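Local coordinates for Slr1951 protein (Synechocystis sp., PDB 3HX1) that is of unknown function but carries an FHA domain, a fold that in relatives recognises phosphothreonine peptides, so it probably binds a phosphorylated partner, at residues I13-D18 with S109-Y114; S37-I42 with S50-V55. All blocks are in the same frame, centred on the assembly; numbering follows the deposited sequence.

Along the chain the order is 13-18, 37-42, 50-55, 109-114, so contact 2 falls between the two strands that contact 1 joins. Contact 1 lies within the six-stranded antiparallel sheet of the FHA beta sandwich; contact 2 links loops of the mixed sheet, and its residue ranges run into strands 42-43 and 54-58. Their centres are about 15 Å apart, on opposite sides of the chain's centre. The two meet where Ile-42, at the end of the range 37-42, packs on Leu-14 and Ile-16 of contact 1. Contact 1 thus joins the first and last strands of the modelled chain, whereas contact 2 shapes loops of the kind that recognise phosphopeptides in other FHA domains.

Contact 1. Residues I13-D18 with S109-Y114; sequences ILIILD and SVRYEY
Ile-13 and Glu-113 exchange two backbone hydrogen bonds, Ile-13 N to Glu-113 O and Glu-113 N to Ile-13 O, both 3.0 Å. The pairing continues at Ile-15 with Arg-111, where Ile-15 N reaches Arg-111 O at 2.8 Å and Arg-111 N reaches Ile-15 O at 2.9 Å. At Leu-17 with Ser-109, Leu-17 N donates to Ser-109 O, and the return bond from Ser-109 N to Leu-17 O is weak (3.3 Å). Leu-14 and Ile-16 bond through their backbones to Val-25 and Arg-23, while Val-110 and Tyr-112 bond to the chain near strand 101-103. Both strands are therefore interior to the larger sheet of the FHA beta sandwich, and the first and last strands of the modelled chain lie antiparallel side by side. On the core face, Ile-16 and Val-110 point the same way, Ile-16 CG1 meeting Val-110 CG1 at 3.8 Å, and Leu-14 CD1 comes to the edge of the Tyr-112 ring, whose OH is hydrogen-bonded to His-12. The other face, with Ile-13, Ile-15 and Leu-17, also carries a charged pair: a bend at chi3 (59°) brings Arg-111 NH1 back to a salt bridge with Glu-113 OE2 at 2.7 Å, the acceptor using its anti lone pair. Glu-113 OE1 has a second cation in Arg-115, while methyl CD1 of Ile-15 rests 3.6 Å from Glu-113 OE2.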
loop_
_atom_site.group_PDB
_atom_site.type_symbol
_atom_site.label_atom_id
_atom_site.label_comp_id
_atom_site.label_asym_id
_atom_site.label_seq_id
_atom_site.Cartn_x
_atom_site.Cartn_y
_atom_site.Cartn_z
ATOM N N ILE A 13 -2.140 -10.973 -2.240
ATOM C CA ILE A 13 -2.243 -10.763 -0.800
ATOM C C ILE A 13 -1.386 -9.609 -0.311
ATOM O O ILE A 13 -0.207 -9.503 -0.652
ATOM C CB ILE A 13 -1.826 -12.024 -0.014
ATOM C CG1 ILE A 13 -2.750 -13.196 -0.356
ATOM C CG2 ILE A 13 -1.874 -11.745 1.476
ATOM C CD1 ILE A 13 -4.217 -12.914 -0.122
ATOM N N LEU A 14 -1.986 -8.758 0.512
ATOM C CA LEU A 14 -1.290 -7.609 1.064
ATOM C C LEU A 14 -1.123 -7.775 2.578
ATOM O O LEU A 14 -2.118 -7.765 3.314
ATOM C CB LEU A 14 -2.095 -6.337 0.770
ATOM C CG LEU A 14 -1.309 -5.042 0.581
ATOM C CD1 LEU A 14 -0.322 -5.223 -0.568
ATOM C CD2 LEU A 14 -2.257 -3.889 0.294
ATOM N N ILE A 15 0.119 -7.943 3.042
ATOM C CA ILE A 15 0.373 -8.071 4.474
ATOM C C ILE A 15 0.613 -6.670 5.038
ATOM O O ILE A 15 1.636 -6.032 4.764
ATOM C CB ILE A 15 1.609 -8.951 4.777
ATOM C CG1 ILE A 15 1.418 -10.348 4.187
ATOM C CG2 ILE A 15 1.830 -9.051 6.288
ATOM C CD1 ILE A 15 1.781 -10.437 2.729
ATOM N N ILE A 16 -0.337 -6.193 5.828
ATOM C CA ILE A 16 -0.253 -4.862 6.409
ATOM C C ILE A 16 0.179 -4.868 7.868
ATOM O O ILE A 16 -0.350 -5.623 8.688
ATOM C CB ILE A 16 -1.616 -4.143 6.301
ATOM C CG1 ILE A 16 -2.011 -4.030 4.826
ATOM C CG2 ILE A 16 -1.543 -2.765 6.967
ATOM C CD1 ILE A 16 -3.436 -3.638 4.609
ATOM N N LEU A 17 1.142 -4.008 8.183
ATOM C CA LEU A 17 1.649 -3.883 9.541
ATOM C C LEU A 17 1.524 -2.444 10.004
ATOM O O LEU A 17 2.163 -1.553 9.445
ATOM C CB LEU A 17 3.114 -4.298 9.605
ATOM C CG LEU A 17 3.749 -4.076 10.979
ATOM C CD1 LEU A 17 2.962 -4.859 12.021
ATOM C CD2 LEU A 17 5.204 -4.505 10.961
ATOM N N ASP A 18 0.707 -2.218 11.028
ATOM C CA ASP A 18 0.515 -0.876 11.566
ATOM C C ASP A 18 0.112 -0.918 13.034
ATOM O O ASP A 18 0.138 -1.971 13.661
ATOM C CB ASP A 18 -0.556 -0.138 10.770
ATOM C CG ASP A 18 -1.847 -0.938 10.642
ATOM O OD1 ASP A 18 -2.058 -1.892 11.432
ATOM O OD2 ASP A 18 -2.659 -0.603 9.755
ATOM N N SER A 109 4.255 -0.419 7.124
ATOM C CA SER A 109 4.602 -0.952 5.812
ATOM C C SER A 109 3.673 -2.051 5.302
ATOM O O SER A 109 3.001 -2.704 6.094
ATOM C CB SER A 109 5.983 -1.562 5.932
ATOM O OG SER A 109 5.898 -2.784 6.667
ATOM N N VAL A 110 3.665 -2.267 3.984
ATOM C CA VAL A 110 2.854 -3.322 3.389
ATOM C C VAL A 110 3.706 -4.219 2.502
ATOM O O VAL A 110 4.460 -3.739 1.646
ATOM C CB VAL A 110 1.686 -2.771 2.522
ATOM C CG1 VAL A 110 0.766 -1.905 3.366
ATOM C CG2 VAL A 110 2.223 -2.003 1.332
ATOM N N ARG A 111 3.601 -5.523 2.726
ATOM C CA ARG A 111 4.335 -6.479 1.924
ATOM C C ARG A 111 3.341 -7.060 0.948
ATOM O O ARG A 111 2.162 -7.200 1.270
ATOM C CB ARG A 111 4.915 -7.602 2.782
ATOM C CG ARG A 111 6.125 -7.205 3.605
ATOM C CD ARG A 111 6.960 -8.426 3.972
ATOM N NE ARG A 111 7.423 -9.148 2.786
ATOM C CZ ARG A 111 7.000 -10.360 2.434
ATOM N NH1 ARG A 111 6.103 -10.993 3.180
ATOM N NH2 ARG A 111 7.474 -10.940 1.337
ATOM N N TYR A 112 3.812 -7.383 -0.248
ATOM C CA TYR A 112 2.947 -7.972 -1.257
ATOM C C TYR A 112 3.378 -9.396 -1.542
ATOM O O TYR A 112 4.563 -9.722 -1.461
ATOM C CB TYR A 112 2.976 -7.156 -2.552
ATOM C CG TYR A 112 2.266 -7.842 -3.702
ATOM C CD1 TYR A 112 2.977 -8.628 -4.605
ATOM C CD2 TYR A 112 0.882 -7.717 -3.884
ATOM C CE1 TYR A 112 2.348 -9.272 -5.666
ATOM C CE2 TYR A 112 0.237 -8.367 -4.948
ATOM C CZ TYR A 112 0.986 -9.139 -5.837
ATOM O OH TYR A 112 0.397 -9.754 -6.920
ATOM N N GLU A 113 2.410 -10.245 -1.864
ATOM C CA GLU A 113 2.704 -11.639 -2.165
ATOM C C GLU A 113 1.721 -12.210 -3.171
ATOM O O GLU A 113 0.531 -11.908 -3.134
ATOM C CB GLU A 113 2.677 -12.483 -0.886
ATOM C CG GLU A 113 3.989 -12.491 -0.116
ATOM C CD GLU A 113 3.923 -13.342 1.137
ATOM O OE1 GLU A 113 3.412 -14.477 1.058
ATOM O OE2 GLU A 113 4.391 -12.880 2.198
ATOM N N TYR A 114 2.230 -13.017 -4.093
ATOM C CA TYR A 114 1.384 -13.653 -5.087
ATOM C C TYR A 114 1.355 -15.115 -4.682
ATOM O O TYR A 114 2.108 -15.938 -5.195
ATOM C CB TYR A 114 1.973 -13.487 -6.486
ATOM C CG TYR A 114 0.970 -13.789 -7.576
ATOM C CD1 TYR A 114 -0.362 -13.386 -7.448
ATOM C CD2 TYR A 114 1.345 -14.468 -8.731
ATOM C CE1 TYR A 114 -1.290 -13.659 -8.433
ATOM C CE2 TYR A 114 0.422 -14.742 -9.728
ATOM C CZ TYR A 114 -0.894 -14.336 -9.569
ATOM O OH TYR A 114 -1.825 -14.643 -10.529
#

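Contact 2. Residues S37-I42 with S50-V55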
loop_
_atom_site.group_PDB
_atom_site.type_symbol
_atom_site.label_atom_id
_atom_site.label_comp_id
_atom_site.label_asym_id
_atom_site.label_seq_id
_atom_site.Cartn_x
_atom_site.Cartn_y
_atom_site.Cartn_z
ATOM N N SER A 37 -7.363 7.260 7.077
ATOM C CA SER A 37 -8.751 7.660 7.247
ATOM C C SER A 37 -9.761 6.580 6.910
ATOM O O SER A 37 -9.460 5.638 6.178
ATOM C CB SER A 37 -9.054 8.892 6.394
ATOM O OG SER A 37 -10.439 8.964 6.083
ATOM N N PRO A 38 -10.975 6.695 7.468
ATOM C CA PRO A 38 -12.047 5.727 7.214
ATOM C C PRO A 38 -12.449 5.783 5.741
ATOM O O PRO A 38 -13.052 4.849 5.230
ATOM C CB PRO A 38 -13.169 6.211 8.126
ATOM C CG PRO A 38 -12.436 6.777 9.281
ATOM C CD PRO A 38 -11.332 7.571 8.598
ATOM N N ARG A 39 -12.113 6.885 5.070
ATOM C CA ARG A 39 -12.425 7.065 3.641
ATOM C C ARG A 39 -11.692 6.042 2.772
ATOM O O ARG A 39 -12.258 5.500 1.822
ATOM C CB ARG A 39 -12.018 8.468 3.162
ATOM C CG ARG A 39 -13.084 9.552 3.230
ATOM C CD ARG A 39 -12.553 10.849 2.612
ATOM N NE ARG A 39 -11.344 11.323 3.295
ATOM C CZ ARG A 39 -10.393 12.066 2.727
ATOM N NH1 ARG A 39 -10.494 12.431 1.455
ATOM N NH2 ARG A 39 -9.336 12.450 3.434
ATOM N N ALA A 40 -10.428 5.803 3.101
ATOM C CA ALA A 40 -9.573 4.867 2.372
ATOM C C ALA A 40 -10.133 3.450 2.311
ATOM O O ALA A 40 -10.674 2.948 3.292
ATOM C CB ALA A 40 -8.164 4.841 3.010
ATOM N N ASP A 41 -9.982 2.807 1.158
ATOM C CA ASP A 41 -10.452 1.440 0.973
ATOM C C ASP A 41 -9.685 0.497 1.897
ATOM O O ASP A 41 -10.267 -0.401 2.500
ATOM C CB ASP A 41 -10.256 1.015 -0.478
ATOM C CG ASP A 41 -10.983 1.929 -1.452
ATOM O OD1 ASP A 41 -12.238 1.934 -1.451
ATOM O OD2 ASP A 41 -10.300 2.651 -2.218
ATOM N N ILE A 42 -8.375 0.707 2.013
ATOM C CA ILE A 42 -7.536 -0.126 2.873
ATOM C C ILE A 42 -6.939 0.760 3.953
ATOM O O ILE A 42 -6.070 1.574 3.676
ATOM C CB ILE A 42 -6.406 -0.774 2.063
ATOM C CG1 ILE A 42 -7.010 -1.681 0.981
ATOM C CG2 ILE A 42 -5.493 -1.558 2.984
ATOM C CD1 ILE A 42 -6.015 -2.210 -0.016
ATOM N N SER A 50 -0.821 9.526 5.798
ATOM C CA SER A 50 -1.816 10.535 5.455
ATOM C C SER A 50 -3.210 9.905 5.388
ATOM O O SER A 50 -3.347 8.677 5.310
ATOM C CB SER A 50 -1.477 11.171 4.102
ATOM O OG SER A 50 -0.219 11.819 4.151
ATOM N N ARG A 51 -4.237 10.748 5.420
ATOM C CA ARG A 51 -5.608 10.257 5.354
ATOM C C ARG A 51 -5.760 9.337 4.167
ATOM O O ARG A 51 -6.365 8.272 4.284
ATOM C CB ARG A 51 -6.580 11.433 5.292
ATOM C CG ARG A 51 -6.636 12.118 6.646
ATOM C CD ARG A 51 -7.537 13.325 6.694
ATOM N NE ARG A 51 -7.647 13.788 8.071
ATOM C CZ ARG A 51 -8.267 14.900 8.443
ATOM N NH1 ARG A 51 -8.838 15.676 7.530
ATOM N NH2 ARG A 51 -8.314 15.230 9.731
ATOM N N ILE A 52 -5.198 9.761 3.035
ATOM C CA ILE A 52 -5.195 8.981 1.799
ATOM C C ILE A 52 -3.748 9.115 1.338
ATOM O O ILE A 52 -3.359 10.130 0.759
ATOM C CB ILE A 52 -6.122 9.571 0.709
ATOM C CG1 ILE A 52 -7.572 9.628 1.198
ATOM C CG2 ILE A 52 -6.018 8.720 -0.545
ATOM C CD1 ILE A 52 -8.291 8.274 1.276
ATOM N N HIS A 53 -2.961 8.080 1.609
ATOM C CA HIS A 53 -1.532 8.063 1.302
ATOM C C HIS A 53 -1.142 7.630 -0.110
ATOM O O HIS A 53 -0.135 8.091 -0.649
ATOM C CB HIS A 53 -0.828 7.159 2.312
ATOM C CG HIS A 53 0.615 7.492 2.512
ATOM N ND1 HIS A 53 1.064 8.256 3.570
ATOM C CD2 HIS A 53 1.717 7.155 1.791
ATOM C CE1 HIS A 53 2.380 8.372 3.498
ATOM N NE2 HIS A 53 2.799 7.713 2.429
ATOM N N ALA A 54 -1.915 6.737 -0.709
ATOM C CA ALA A 54 -1.580 6.280 -2.041
ATOM C C ALA A 54 -2.745 5.568 -2.707
ATOM O O ALA A 54 -3.847 5.518 -2.159
ATOM C CB ALA A 54 -0.384 5.356 -1.961
ATOM N N VAL A 55 -2.491 5.032 -3.901
ATOM C CA VAL A 55 -3.500 4.285 -4.638
ATOM C C VAL A 55 -2.883 3.078 -5.340
ATOM O O VAL A 55 -1.706 3.079 -5.696
ATOM C CB VAL A 55 -4.208 5.156 -5.695
ATOM C CG1 VAL A 55 -4.901 6.319 -5.024
ATOM C CG2 VAL A 55 -3.199 5.640 -6.724
#
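Ser-37 N donates to Arg-51 O at 3.1 Å, nearly straight at 164°, with the donor in the carbonyl plane on a lone pair. This tie joins the loop after strand 31-35 to the Ser-Arg-Ile-His turn, an FHA signature that in relatives helps recognise phosphothreonine. On the first loop Ser-37 OG, anti to its own N (chi1 155°), accepts from Arg-39 N, forming an ST turn. From there Arg-39 runs over the second loop. Its CB is 4.2 Å from Ile-52 CD1; the chain then bends at chi3 (-59°), and the guanidinium comes down with one face over Ile-52 CG1, which lies beneath the rim of the group. Arg-39 CZ is 4.0 Å from that CG1. At the tip, NH2 of Arg-39 rests on methylenes of the Arg-51 side chain, meeting its CB at 3.5 Å and its CD at 3.8 Å. The two guanidinium planes are nearly perpendicular. Their charged atoms are not in contact, Arg-39 NH2 staying 5.1 Å from Arg-51 NE. Deeper in, Ile-52 CD1 packs on Ala-40 CB at 3.8 Å. Within the turn, Ser-50 N donates to His-53 ND1 in the ring plane, and His-53 NE2 bonds Gly-83 O, fixing the imidazole from both nitrogens. Beside the tie, Ser-37 CB sits 3.7 Å from Arg-51 CB.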